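Local coordinates for protein PLP-Dependent L-Arginine Hydroxylase MppP (Streptomyces wadayamensis, PDB 6C9B) that uses pyridoxal 5'-phosphate to oxidise L-arginine, acting as an oxidase rather than an oxygenase and yielding 4-hydroxy-2-ketoarginine and 2-ketoarginine, at residues R31-P36 with S356-P361; S62-A67 with A260-F265; S86-S91 with D249-V254; R107-H112 with S148-V153; V298-P303 with E310-A315. All blocks are in the same frame, centred on the assembly; numbering follows the deposited sequence. Where two conformers were deposited one is given.

Overall arrangement
From the N terminus, interaction 1 opens first, at 31-36, and closes last, at 356-361, so its loop encloses the other four. Within it, interaction 2 joins helix 57-71 to helix 256-291 and encloses interaction 3, which links the end of strand 84-87 to the turn after helix 243-250; interaction 4, between strands of the seven-stranded sheet, is nested innermost. Interaction 5 follows in series, a hairpin at the edge of the five-stranded sheet. No loops cross. Interactions 1 and 2 touch through L34 and F265, and interactions 2 and 3 through H65 and S86, while interactions 1 and 4 lie about 38 Å apart, centre to centre.

Interaction 1: R31-P36 with S356-P361; sequences RQALSP and SRSTEP
R31 to A33 meet S356 to S358 in a loop-to-loop contact, where the chain running from strand 23-24 to helix 36-43 passes the turn that leads into helix 359-372. The backbones approach to 4.2 Å between the CA atoms of Q32 and R357. One direct backbone bond crosses the contact, R31 N to S356 O at 3.0 Å and 164° at the hydrogen. The same oxygen takes a second bond, from R357 NH1 at 2.9 Å, and the two donors reach it from opposite faces of its carbonyl plane. A water extends the contact: it donates to R31 O at 2.8 Å and accepts from S358 N at 2.9 Å, standing between backbone groups that do not meet directly.

The two arginines run side by side in the same direction. The extended R31 chain lays CD over the middle of the R357 guanidinium, 3.9 Å from CZ, and the two guanidinium planes are turned 84° apart. R31 NE and R357 NH2 are 4.0 Å apart, but like charges are here probably offset, since R31 NE forms a salt bridge with D27. R357 curls back through a bend at chi2 (-66°), and its NE and NH2 bond to N24 O and D27 O.

D27 and H29 belong to the pocket of the bound 4-hydroxy-2-ketoarginine, and the R357 side chain is about 7 Å from that ligand. This is consistent with a second-shell role, R31 and R357 holding the segment of D27 beside the active site of an aminotransferase-type fold.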
# COMPACT_ATOMS: atom_id res chain seq x y z
N ARG B 31 2.61 -11.05 16.05
CA ARG B 31 3.87 -11.74 15.85
C ARG B 31 3.99 -13.00 16.72
O ARG B 31 5.08 -13.58 16.80
CB ARG B 31 5.03 -10.76 16.10
CG ARG B 31 4.92 -9.45 15.24
CD ARG B 31 6.09 -8.48 15.42
NE ARG B 31 5.85 -7.22 14.68
CZ ARG B 31 6.06 -7.07 13.37
NH1 ARG B 31 6.50 -8.09 12.63
NH2 ARG B 31 5.83 -5.91 12.79
N GLN B 32 2.90 -13.46 17.34
CA GLN B 32 2.95 -14.73 18.06
C GLN B 32 3.03 -15.90 17.08
O GLN B 32 2.86 -15.75 15.87
CB GLN B 32 1.74 -14.89 18.97
CG GLN B 32 0.41 -15.00 18.21
CD GLN B 32 -0.29 -13.66 17.99
OE1 GLN B 32 0.33 -12.61 17.76
NE2 GLN B 32 -1.62 -13.70 18.05
N ALA B 33 3.29 -17.08 17.62
CA ALA B 33 3.36 -18.27 16.79
C ALA B 33 2.00 -18.58 16.17
O ALA B 33 0.95 -18.30 16.74
CB ALA B 33 3.82 -19.47 17.62
N LEU B 34 2.04 -19.18 14.98
CA LEU B 34 0.84 -19.72 14.37
C LEU B 34 0.27 -20.84 15.23
O LEU B 34 1.01 -21.64 15.80
CB LEU B 34 1.15 -20.29 13.00
CG LEU B 34 1.60 -19.28 11.95
CD1 LEU B 34 2.33 -19.96 10.81
CD2 LEU B 34 0.41 -18.53 11.44
N SER B 35 -1.06 -20.93 15.27
CA SER B 35 -1.69 -22.11 15.84
C SER B 35 -1.55 -23.29 14.88
O SER B 35 -1.23 -23.10 13.70
CB SER B 35 -3.17 -21.85 16.10
OG SER B 35 -3.86 -21.77 14.86
N PRO B 36 -1.76 -24.52 15.35
CA PRO B 36 -1.71 -25.67 14.43
C PRO B 36 -2.64 -25.53 13.23
O PRO B 36 -2.28 -25.90 12.11
CB PRO B 36 -2.11 -26.84 15.32
CG PRO B 36 -1.73 -26.41 16.70
CD PRO B 36 -1.98 -24.94 16.75
N SER B 356 0.20 -9.04 21.14
CA SER B 356 0.20 -10.08 20.11
C SER B 356 1.63 -10.56 19.89
O SER B 356 2.27 -10.28 18.88
CB SER B 356 -0.42 -9.57 18.81
OG SER B 356 -1.80 -9.30 19.02
N ARG B 357 2.09 -11.31 20.89
CA ARG B 357 3.47 -11.75 21.03
C ARG B 357 3.43 -13.11 21.72
O ARG B 357 2.55 -13.37 22.53
CB ARG B 357 4.32 -10.81 21.89
CG ARG B 357 4.49 -9.41 21.34
CD ARG B 357 5.29 -9.46 20.09
NE ARG B 357 5.65 -8.13 19.62
CZ ARG B 357 4.87 -7.34 18.89
NH1 ARG B 357 3.65 -7.73 18.50
NH2 ARG B 357 5.33 -6.16 18.55
N SER B 358 4.40 -13.95 21.41
CA SER B 358 4.55 -15.16 22.19
C SER B 358 4.75 -14.79 23.66
O SER B 358 5.37 -13.77 23.98
CB SER B 358 5.72 -15.99 21.66
OG SER B 358 5.39 -16.50 20.38
N THR B 359 4.19 -15.61 24.55
CA THR B 359 4.12 -15.22 25.95
C THR B 359 5.51 -15.11 26.56
O THR B 359 5.75 -14.24 27.40
CB THR B 359 3.25 -16.21 26.71
OG1 THR B 359 1.96 -16.27 26.09
CG2 THR B 359 3.07 -15.79 28.16
N GLU B 360 6.43 -15.97 26.13
CA GLU B 360 7.75 -16.02 26.77
C GLU B 360 8.55 -14.74 26.55
O GLU B 360 9.05 -14.17 27.54
CB GLU B 360 8.50 -17.27 26.29
CG GLU B 360 7.82 -18.59 26.70
CD GLU B 360 6.62 -19.01 25.82
OE1 GLU B 360 6.28 -18.32 24.82
OE2 GLU B 360 6.01 -20.05 26.14
N PRO B 361 8.71 -14.22 25.33
CA PRO B 361 9.38 -12.92 25.19
C PRO B 361 8.57 -11.77 25.77
O PRO B 361 9.15 -10.78 26.24
CB PRO B 361 9.57 -12.78 23.68
CG PRO B 361 8.57 -13.69 23.07
CD PRO B 361 8.39 -14.83 24.03
O HOH W 1 6.23 -13.15 19.36

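Interaction 2: S62-A67 with A260-F265; sequences SEAHQA and ALIREF
R263 NH1 and E63 OE2 form the salt bridge between the two helices, 2.9 Å long but bent, with 138° at the hydrogen and the oxygen tilted from the guanidinium plane. Both groups have further partners: E63 OE1 pairs with R55, and R263 NH1 also with E51. On the opposite flank of the guanidinium, R263 NE and NH2 both grip E264 OE2, at 2.9 and 3.0 Å. This salt-bridge network, in which several carboxylates share one arginine, probably spreads the charge across the group. With chi1 at -178° and an extended chi2, R263 CD comes 3.7 Å from E63 CB; the bend at chi3 then turns the guanidinium so that NH1 faces E63 while NE and NH2 face E264.

Here helix 57-71 lies beside the early part of helix 256-291, the long helix that in fold type I enzymes links the two domains. The segment axes come within 8.0 Å at a crossing angle of 33°. Such closeness rests on small side chains: A64 CA lies 3.9 Å from R263 CB, while A67 CB sits 4.1 Å from R263 O. A64 CB also meets I262 CG2 at 4.3 Å.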
# COMPACT_ATOMS: atom_id res chain seq x y z
N SER B 62 -14.93 -12.16 -3.04
CA SER B 62 -16.26 -12.25 -2.43
C SER B 62 -16.27 -13.25 -1.28
O SER B 62 -16.93 -13.02 -0.26
CB SER B 62 -17.30 -12.64 -3.49
OG SER B 62 -17.65 -11.52 -4.28
N GLU B 63 -15.55 -14.37 -1.43
CA GLU B 63 -15.51 -15.36 -0.36
C GLU B 63 -14.72 -14.85 0.84
O GLU B 63 -15.07 -15.15 1.99
CB GLU B 63 -14.90 -16.66 -0.89
CG GLU B 63 -15.69 -17.26 -2.04
CD GLU B 63 -14.96 -18.38 -2.77
OE1 GLU B 63 -15.63 -19.03 -3.60
OE2 GLU B 63 -13.75 -18.59 -2.55
N ALA B 64 -13.64 -14.11 0.58
CA ALA B 64 -12.84 -13.54 1.67
C ALA B 64 -13.67 -12.54 2.47
O ALA B 64 -13.70 -12.59 3.70
CB ALA B 64 -11.59 -12.87 1.12
N HIS B 65 -14.39 -11.66 1.77
CA HIS B 65 -15.23 -10.70 2.47
C HIS B 65 -16.33 -11.41 3.26
O HIS B 65 -16.55 -11.13 4.45
CB HIS B 65 -15.85 -9.71 1.48
CG HIS B 65 -14.86 -8.80 0.81
ND1 HIS B 65 -15.22 -7.97 -0.24
CD2 HIS B 65 -13.54 -8.58 1.03
CE1 HIS B 65 -14.16 -7.30 -0.64
NE2 HIS B 65 -13.12 -7.65 0.10
N GLN B 66 -17.05 -12.34 2.62
CA GLN B 66 -18.11 -13.04 3.34
C GLN B 66 -17.56 -13.69 4.60
O GLN B 66 -18.14 -13.57 5.69
CB GLN B 66 -18.79 -14.08 2.46
CG GLN B 66 -19.82 -14.90 3.25
CD GLN B 66 -20.98 -15.37 2.41
OE1 GLN B 66 -22.12 -14.96 2.61
NE2 GLN B 66 -20.70 -16.25 1.45
N ALA B 67 -16.40 -14.34 4.50
CA ALA B 67 -15.86 -15.04 5.65
C ALA B 67 -15.51 -14.08 6.78
O ALA B 67 -15.80 -14.37 7.94
CB ALA B 67 -14.63 -15.87 5.24
N ALA B 260 -7.27 -15.08 -0.59
CA ALA B 260 -7.43 -16.49 -0.23
C ALA B 260 -6.96 -16.74 1.20
O ALA B 260 -7.61 -17.45 1.96
CB ALA B 260 -6.67 -17.37 -1.21
N LEU B 261 -5.83 -16.14 1.58
CA LEU B 261 -5.35 -16.30 2.95
C LEU B 261 -6.35 -15.74 3.95
O LEU B 261 -6.60 -16.35 5.00
CB LEU B 261 -3.98 -15.64 3.12
CG LEU B 261 -2.78 -16.42 2.62
CD1 LEU B 261 -1.55 -15.54 2.65
CD2 LEU B 261 -2.57 -17.64 3.51
N ILE B 262 -6.92 -14.56 3.67
CA ILE B 262 -7.90 -13.97 4.57
C ILE B 262 -9.09 -14.90 4.72
O ILE B 262 -9.65 -15.08 5.81
CB ILE B 262 -8.31 -12.60 4.05
CG1 ILE B 262 -7.15 -11.62 4.20
CG2 ILE B 262 -9.57 -12.10 4.79
CD1 ILE B 262 -7.36 -10.31 3.46
N ARG B 263 -9.53 -15.47 3.60
CA ARG B 263 -10.64 -16.41 3.64
C ARG B 263 -10.32 -17.59 4.55
O ARG B 263 -11.14 -17.98 5.39
CB ARG B 263 -10.94 -16.90 2.22
CG ARG B 263 -12.12 -17.86 2.09
CD ARG B 263 -12.13 -18.45 0.70
NE ARG B 263 -10.98 -19.35 0.51
CZ ARG B 263 -10.48 -19.69 -0.67
NH1 ARG B 263 -11.02 -19.25 -1.79
NH2 ARG B 263 -9.43 -20.48 -0.73
N GLU B 264 -9.13 -18.18 4.40
CA GLU B 264 -8.79 -19.37 5.18
C GLU B 264 -8.59 -19.04 6.65
O GLU B 264 -9.05 -19.80 7.52
CB GLU B 264 -7.54 -20.03 4.60
CG GLU B 264 -7.73 -20.53 3.18
CD GLU B 264 -8.89 -21.50 3.07
OE1 GLU B 264 -8.99 -22.44 3.90
OE2 GLU B 264 -9.74 -21.30 2.18
N PHE B 265 -7.91 -17.94 6.96
CA PHE B 265 -7.72 -17.57 8.36
C PHE B 265 -9.05 -17.23 9.02
O PHE B 265 -9.26 -17.54 10.20
CB PHE B 265 -6.73 -16.39 8.47
CG PHE B 265 -5.28 -16.83 8.62
CD1 PHE B 265 -4.58 -17.32 7.53
CD2 PHE B 265 -4.66 -16.76 9.85
CE1 PHE B 265 -3.25 -17.76 7.69
CE2 PHE B 265 -3.33 -17.19 10.01
CZ PHE B 265 -2.64 -17.68 8.93

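Interaction 3: S86-S91 with D249-V254; sequences SCYSSS and DILLGV
The backbones of S86 to Y88 and L251 to V254 pass with CA atoms about 6 Å apart, 6.2 Å for S86 with G253, and no direct hydrogen bond joins them; side chains and waters fill the interval. L251 is where the chain leaves the helical conformation of helix 243-250, and its side chain is turned toward the other segment. Its CD1 stands over the centre of the Y88 ring, 3.8 Å from the centroid and 11° off the normal, a CH-pi contact. That methyl is placed by a chi1 of 73°, with CG between the backbone N and carbonyl carbon. L251 CB lies on the same side of the ring, toward its hydroxyl end, 3.6 Å from Y88 OH.

V254 supplies the second apolar contact. Its CG1 presses on the backbone of C87, 3.4 Å from the carbonyl C, while CG2 meets S86 CB at 3.8 Å. The tyrosine hydroxyl is tied back to the turn by two waters. One, lying in the plane of the ring, donates to Y88 OH at 2.7 Å and to I250 O; the other accepts from Y88 OH at 3.1 Å and donates to G253 O. Through these waters one hydroxyl is linked to two carbonyls, I250 O at the helix end and G253 O in the turn.

Around the contact, S86 OG bonds to E61 and to H65 of helix 57-71, and V254 rests on L259 of helix 256-291. Y88 also packs on S89 of the second subunit. Strand 84-87 ends here at the edge of the seven-stranded sheet and runs into helix 90-101, whose S91 bonds to the bound product and to the cofactor phosphate on residue 221.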
# COMPACT_ATOMS: atom_id res chain seq x y z
N SER B 86 -11.02 -3.49 -1.62
CA SER B 86 -9.91 -4.14 -0.92
C SER B 86 -8.62 -3.37 -1.22
O SER B 86 -8.25 -3.21 -2.38
CB SER B 86 -9.76 -5.61 -1.33
OG SER B 86 -10.97 -6.34 -1.13
N CYS B 87 -7.98 -2.88 -0.16
CA CYS B 87 -6.78 -2.06 -0.25
C CYS B 87 -5.60 -2.82 0.35
O CYS B 87 -5.78 -3.74 1.14
CB CYS B 87 -6.95 -0.74 0.52
SG CYS B 87 -8.44 0.17 -0.02
N TYR B 88 -4.39 -2.40 -0.02
CA TYR B 88 -3.20 -3.04 0.55
C TYR B 88 -3.16 -2.99 2.08
O TYR B 88 -2.58 -3.87 2.71
CB TYR B 88 -1.93 -2.38 0.02
CG TYR B 88 -1.78 -2.38 -1.47
CD1 TYR B 88 -1.74 -3.57 -2.19
CD2 TYR B 88 -1.64 -1.21 -2.17
CE1 TYR B 88 -1.58 -3.57 -3.58
CE2 TYR B 88 -1.46 -1.20 -3.53
CZ TYR B 88 -1.43 -2.39 -4.23
OH TYR B 88 -1.28 -2.40 -5.58
N SER B 89 -3.75 -1.97 2.69
CA SER B 89 -3.74 -1.86 4.13
C SER B 89 -4.81 -0.88 4.53
O SER B 89 -5.31 -0.11 3.70
CB SER B 89 -2.41 -1.36 4.66
OG SER B 89 -2.25 0.01 4.27
N SER B 90 -5.12 -0.88 5.82
CA SER B 90 -6.06 0.10 6.33
C SER B 90 -5.52 1.51 6.19
O SER B 90 -6.29 2.45 5.95
CB SER B 90 -6.38 -0.22 7.79
OG SER B 90 -7.03 0.84 8.46
N SER B 91 -4.21 1.70 6.34
CA SER B 91 -3.67 3.05 6.13
C SER B 91 -3.79 3.50 4.68
O SER B 91 -3.97 4.70 4.43
CB SER B 91 -2.22 3.14 6.56
OG SER B 91 -2.10 2.91 7.95
N ASP B 249 -7.01 5.26 -8.76
CA ASP B 249 -5.74 5.90 -9.08
C ASP B 249 -4.58 5.22 -8.36
O ASP B 249 -3.45 5.28 -8.84
CB ASP B 249 -5.77 7.38 -8.68
CG ASP B 249 -6.71 8.22 -9.53
OD1 ASP B 249 -7.07 7.81 -10.66
OD2 ASP B 249 -7.05 9.34 -9.09
N ILE B 250 -4.85 4.59 -7.22
CA ILE B 250 -3.79 3.98 -6.42
C ILE B 250 -3.60 2.51 -6.75
O ILE B 250 -2.47 2.02 -6.74
CB ILE B 250 -4.06 4.20 -4.91
CG1 ILE B 250 -3.93 5.70 -4.61
CG2 ILE B 250 -3.06 3.41 -4.04
CD1 ILE B 250 -4.24 6.10 -3.23
N LEU B 251 -4.67 1.76 -7.03
CA LEU B 251 -4.49 0.32 -7.22
C LEU B 251 -5.66 -0.29 -7.98
O LEU B 251 -6.79 0.22 -7.97
CB LEU B 251 -4.30 -0.43 -5.89
CG LEU B 251 -5.49 -0.65 -4.94
CD1 LEU B 251 -5.24 -1.78 -3.94
CD2 LEU B 251 -5.84 0.61 -4.18
N LEU B 252 -5.34 -1.41 -8.64
CA LEU B 252 -6.31 -2.25 -9.35
C LEU B 252 -7.03 -3.21 -8.39
O LEU B 252 -8.18 -3.60 -8.65
CB LEU B 252 -5.55 -3.00 -10.44
CG LEU B 252 -6.29 -3.73 -11.56
CD1 LEU B 252 -6.92 -2.72 -12.51
CD2 LEU B 252 -5.32 -4.68 -12.29
N GLY B 253 -6.40 -3.58 -7.29
CA GLY B 253 -6.95 -4.55 -6.37
C GLY B 253 -5.79 -5.18 -5.63
O GLY B 253 -4.64 -4.82 -5.84
N VAL B 254 -6.11 -6.10 -4.73
CA VAL B 254 -5.07 -6.76 -3.95
C VAL B 254 -4.83 -8.16 -4.51
O VAL B 254 -5.59 -8.66 -5.34
CB VAL B 254 -5.41 -6.82 -2.45
CG1 VAL B 254 -5.58 -5.39 -1.90
CG2 VAL B 254 -6.66 -7.63 -2.22
O HOH W 2 -0.83 0.01 -6.68
O HOH W 3 -2.28 -4.49 -7.58

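Interaction 4: R107-H112 with S148-V153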
# COMPACT_ATOMS: atom_id res chain seq x y z
N ARG B 107 -13.07 20.32 7.85
CA ARG B 107 -12.75 19.98 9.24
C ARG B 107 -13.35 18.61 9.59
O ARG B 107 -14.44 18.25 9.12
CB ARG B 107 -13.29 21.05 10.22
CG ARG B 107 -13.00 22.48 9.80
CD ARG B 107 -12.80 23.42 11.01
NE ARG B 107 -13.82 23.25 12.03
CZ ARG B 107 -13.65 23.51 13.32
NH1 ARG B 107 -14.66 23.32 14.17
NH2 ARG B 107 -12.48 23.95 13.78
N VAL B 108 -12.63 17.86 10.42
CA VAL B 108 -13.03 16.51 10.84
C VAL B 108 -12.96 16.44 12.35
O VAL B 108 -11.96 16.85 12.95
CB VAL B 108 -12.12 15.44 10.22
CG1 VAL B 108 -12.46 14.04 10.67
CG2 VAL B 108 -12.16 15.53 8.71
N ALA B 109 -14.03 15.95 12.99
CA ALA B 109 -13.98 15.63 14.41
C ALA B 109 -13.41 14.23 14.55
O ALA B 109 -13.87 13.30 13.87
CB ALA B 109 -15.38 15.73 15.02
N LEU B 110 -12.36 14.08 15.37
CA LEU B 110 -11.61 12.85 15.48
C LEU B 110 -11.42 12.46 16.94
O LEU B 110 -11.08 13.31 17.77
CB LEU B 110 -10.23 12.98 14.82
CG LEU B 110 -9.29 11.79 14.91
CD1 LEU B 110 -9.84 10.56 14.22
CD2 LEU B 110 -8.00 12.16 14.26
N VAL B 111 -11.69 11.19 17.25
CA VAL B 111 -11.50 10.73 18.63
C VAL B 111 -10.04 10.92 19.05
O VAL B 111 -9.11 10.77 18.26
CB VAL B 111 -11.96 9.27 18.78
CG1 VAL B 111 -11.12 8.31 17.92
CG2 VAL B 111 -11.92 8.87 20.25
N HIS B 112 -9.86 11.29 20.32
CA HIS B 112 -8.55 11.62 20.85
C HIS B 112 -8.46 10.97 22.23
O HIS B 112 -9.35 11.17 23.06
CB HIS B 112 -8.42 13.15 20.96
CG HIS B 112 -7.11 13.62 21.50
ND1 HIS B 112 -6.95 14.12 22.78
CD2 HIS B 112 -5.89 13.70 20.91
CE1 HIS B 112 -5.69 14.46 22.96
NE2 HIS B 112 -5.03 14.23 21.84
N SER B 148 -22.24 21.13 13.09
CA SER B 148 -22.38 22.12 12.03
C SER B 148 -21.05 22.69 11.58
O SER B 148 -21.00 23.37 10.55
CB SER B 148 -23.30 23.26 12.48
OG SER B 148 -22.63 24.14 13.36
N SER B 149 -19.97 22.42 12.30
CA SER B 149 -18.65 22.91 11.93
C SER B 149 -17.74 21.86 11.31
O SER B 149 -16.65 22.22 10.87
CB SER B 149 -17.94 23.49 13.16
OG SER B 149 -17.58 22.47 14.06
N VAL B 150 -18.13 20.59 11.26
CA VAL B 150 -17.28 19.57 10.65
C VAL B 150 -18.05 18.85 9.56
O VAL B 150 -19.29 18.82 9.56
CB VAL B 150 -16.73 18.55 11.68
CG1 VAL B 150 -15.92 19.25 12.75
CG2 VAL B 150 -17.88 17.76 12.31
N GLY B 151 -17.31 18.26 8.64
CA GLY B 151 -17.92 17.51 7.55
C GLY B 151 -17.89 16.01 7.76
O GLY B 151 -18.49 15.26 6.98
N CYS B 152 -17.17 15.58 8.80
CA CYS B 152 -16.94 14.17 9.08
C CYS B 152 -16.64 14.04 10.56
O CYS B 152 -15.97 14.89 11.13
CB CYS B 152 -15.78 13.61 8.26
SG CYS B 152 -15.36 11.92 8.56
N VAL B 153 -17.19 12.98 11.15
CA VAL B 153 -16.85 12.53 12.50
C VAL B 153 -16.19 11.18 12.32
O VAL B 153 -16.75 10.31 11.65
CB VAL B 153 -18.11 12.40 13.38
CG1 VAL B 153 -17.75 11.82 14.74
CG2 VAL B 153 -18.80 13.75 13.56
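R107 and A109 of strand 107-112 meet the chain that enters strand 152-156, its parallel neighbour in the seven-stranded, mostly parallel sheet of the fold type I large domain. The R107 side chain runs along this junction. Its CB lies 3.6 Å from S149 O and also touches V150 CG1; CG and CD then pass the same oxygen at a little more distance. Bends at chi2 and chi3 turn the end of the chain back, so that NE bonds to S149 O at 3.2 Å, nearly straight at 174°. This oxygen lies in the guanidinium plane, while NE stands above the carbonyl plane. NH1 completes the side-on grip with S149 OG at 3.0 Å, again in plane. S149 OG is bonded as well to L146 O within helix 144-149, which links the arginine to the end of that helix. NH2 turns toward D128 of the next strand, a long and weak ion pair.

The backbone bonds follow: G151 N to R107 O at 2.9 Å and A109 N to C152 O at 2.9 Å. V108 CG2 touches C152 CB on one face of the sheet; A109 CB touches V153 CG2 on the other. One residue further on, V153 CA directs its hydrogen to A109 O over 3.4 Å, with 138° at the hydrogen.

Interaction 5: V298-P303 with E310-A315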
# COMPACT_ATOMS: atom_id res chain seq x y z
N VAL B 298 2.54 2.42 39.54
CA VAL B 298 2.06 1.85 38.28
C VAL B 298 0.55 1.68 38.34
O VAL B 298 -0.00 1.30 39.39
CB VAL B 298 2.74 0.51 37.98
CG1 VAL B 298 2.13 -0.12 36.73
CG2 VAL B 298 4.23 0.68 37.80
N SER B 299 -0.11 1.95 37.23
CA SER B 299 -1.53 1.66 37.10
C SER B 299 -1.85 1.35 35.65
O SER B 299 -1.05 1.63 34.74
CB SER B 299 -2.39 2.82 37.60
OG SER B 299 -2.14 3.98 36.83
N PHE B 300 -3.04 0.82 35.45
CA PHE B 300 -3.51 0.43 34.12
C PHE B 300 -4.71 1.26 33.72
O PHE B 300 -5.79 1.09 34.32
CB PHE B 300 -3.83 -1.06 34.11
CG PHE B 300 -2.60 -1.89 34.20
CD1 PHE B 300 -1.90 -2.22 33.05
CD2 PHE B 300 -2.10 -2.27 35.42
CE1 PHE B 300 -0.74 -2.95 33.12
CE2 PHE B 300 -0.93 -3.01 35.49
CZ PHE B 300 -0.27 -3.33 34.34
N PRO B 301 -4.56 2.19 32.78
CA PRO B 301 -5.66 3.13 32.50
C PRO B 301 -6.89 2.50 31.88
O PRO B 301 -7.97 3.10 31.99
CB PRO B 301 -5.03 4.16 31.56
CG PRO B 301 -3.73 3.66 31.18
CD PRO B 301 -3.29 2.61 32.14
N ASP B 302 -6.78 1.33 31.26
CA ASP B 302 -7.89 0.71 30.53
C ASP B 302 -8.22 -0.66 31.13
O ASP B 302 -7.95 -1.70 30.51
CB ASP B 302 -7.53 0.60 29.06
CG ASP B 302 -6.92 1.89 28.52
OD1 ASP B 302 -7.55 2.95 28.72
OD2 ASP B 302 -5.81 1.84 27.95
N PRO B 303 -8.79 -0.70 32.34
CA PRO B 303 -8.95 -1.99 33.01
C PRO B 303 -9.80 -2.98 32.24
O PRO B 303 -9.57 -4.19 32.38
CB PRO B 303 -9.61 -1.62 34.36
CG PRO B 303 -10.09 -0.20 34.22
CD PRO B 303 -9.20 0.43 33.20
N GLU B 310 -1.70 -2.72 25.28
CA GLU B 310 -1.96 -2.41 26.69
C GLU B 310 -1.20 -1.17 27.10
O GLU B 310 0.03 -1.15 27.04
CB GLU B 310 -1.57 -3.61 27.58
CG GLU B 310 -1.69 -3.39 29.07
CD GLU B 310 -3.13 -3.45 29.59
OE1 GLU B 310 -4.08 -3.53 28.79
OE2 GLU B 310 -3.29 -3.41 30.82
N ARG B 311 -1.91 -0.17 27.61
CA ARG B 311 -1.28 1.02 28.18
C ARG B 311 -0.92 0.78 29.64
O ARG B 311 -1.68 0.16 30.39
CB ARG B 311 -2.21 2.23 28.10
CG ARG B 311 -2.57 2.66 26.69
CD ARG B 311 -3.13 4.07 26.69
NE ARG B 311 -4.40 4.16 27.39
CZ ARG B 311 -5.05 5.31 27.59
NH1 ARG B 311 -4.50 6.43 27.18
NH2 ARG B 311 -6.21 5.34 28.23
N VAL B 312 0.24 1.29 30.03
CA VAL B 312 0.70 1.25 31.41
C VAL B 312 1.08 2.68 31.80
O VAL B 312 1.80 3.35 31.05
CB VAL B 312 1.88 0.28 31.59
CG1 VAL B 312 3.02 0.67 30.74
CG2 VAL B 312 2.30 0.23 33.05
N ALA B 313 0.58 3.15 32.93
CA ALA B 313 0.88 4.48 33.43
C ALA B 313 1.81 4.41 34.62
O ALA B 313 1.79 3.44 35.39
CB ALA B 313 -0.39 5.22 33.86
N PHE B 314 2.60 5.45 34.80
CA PHE B 314 3.49 5.49 35.95
C PHE B 314 3.48 6.89 36.53
O PHE B 314 3.33 7.88 35.81
CB PHE B 314 4.91 5.05 35.59
CG PHE B 314 5.20 5.15 34.16
CD1 PHE B 314 5.60 6.35 33.61
CD2 PHE B 314 5.03 4.05 33.34
CE1 PHE B 314 5.84 6.45 32.26
CE2 PHE B 314 5.27 4.14 32.01
CZ PHE B 314 5.68 5.34 31.46
N ALA B 315 3.58 6.97 37.84
CA ALA B 315 3.83 8.25 38.47
C ALA B 315 5.34 8.44 38.55
O ALA B 315 6.10 7.48 38.68
CB ALA B 315 3.20 8.30 39.87
O HOH W 4 -4.44 -0.40 30.71
O HOH W 5 -4.73 -0.54 27.55
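The R311 guanidinium and the D302 carboxylate lie edge to edge, their planes only 2° apart. R311 NE meets OD2 and NH2 meets OD1 of D302, each at 2.8 Å and each on the syn lone pair, a bidentate side-on salt bridge. Over one face of the guanidinium rests P301 CG, which also touches R311 CB at 3.7 Å. The F300 ring has a water at its edge, in its plane. This water accepts from D302 N at 3.0 Å and lies 2.8 Å from R311 O, joining the chains where direct backbone bonding has stopped. A second water accepts from R311 N and approaches D302 OD2.

Direct pairing belongs to the hairpin itself, strands 298-299 and 309-314, at the edge of the five-stranded sheet. S299 and A313 form an antiparallel hydrogen-bonded pair, A313 N to S299 O being 2.9 Å and S299 N to A313 O 3.0 Å. V298 CG1 packs on V312 CG2 at 3.7 Å, on the sheet face that carries V298 and F314. E310 turns to R285 and R289 of helix 256-291. With both oxygens of D302 engaged and its plane matched to the guanidinium, the ion pair probably fixes the rotation of both groups and helps keep D302 ionised.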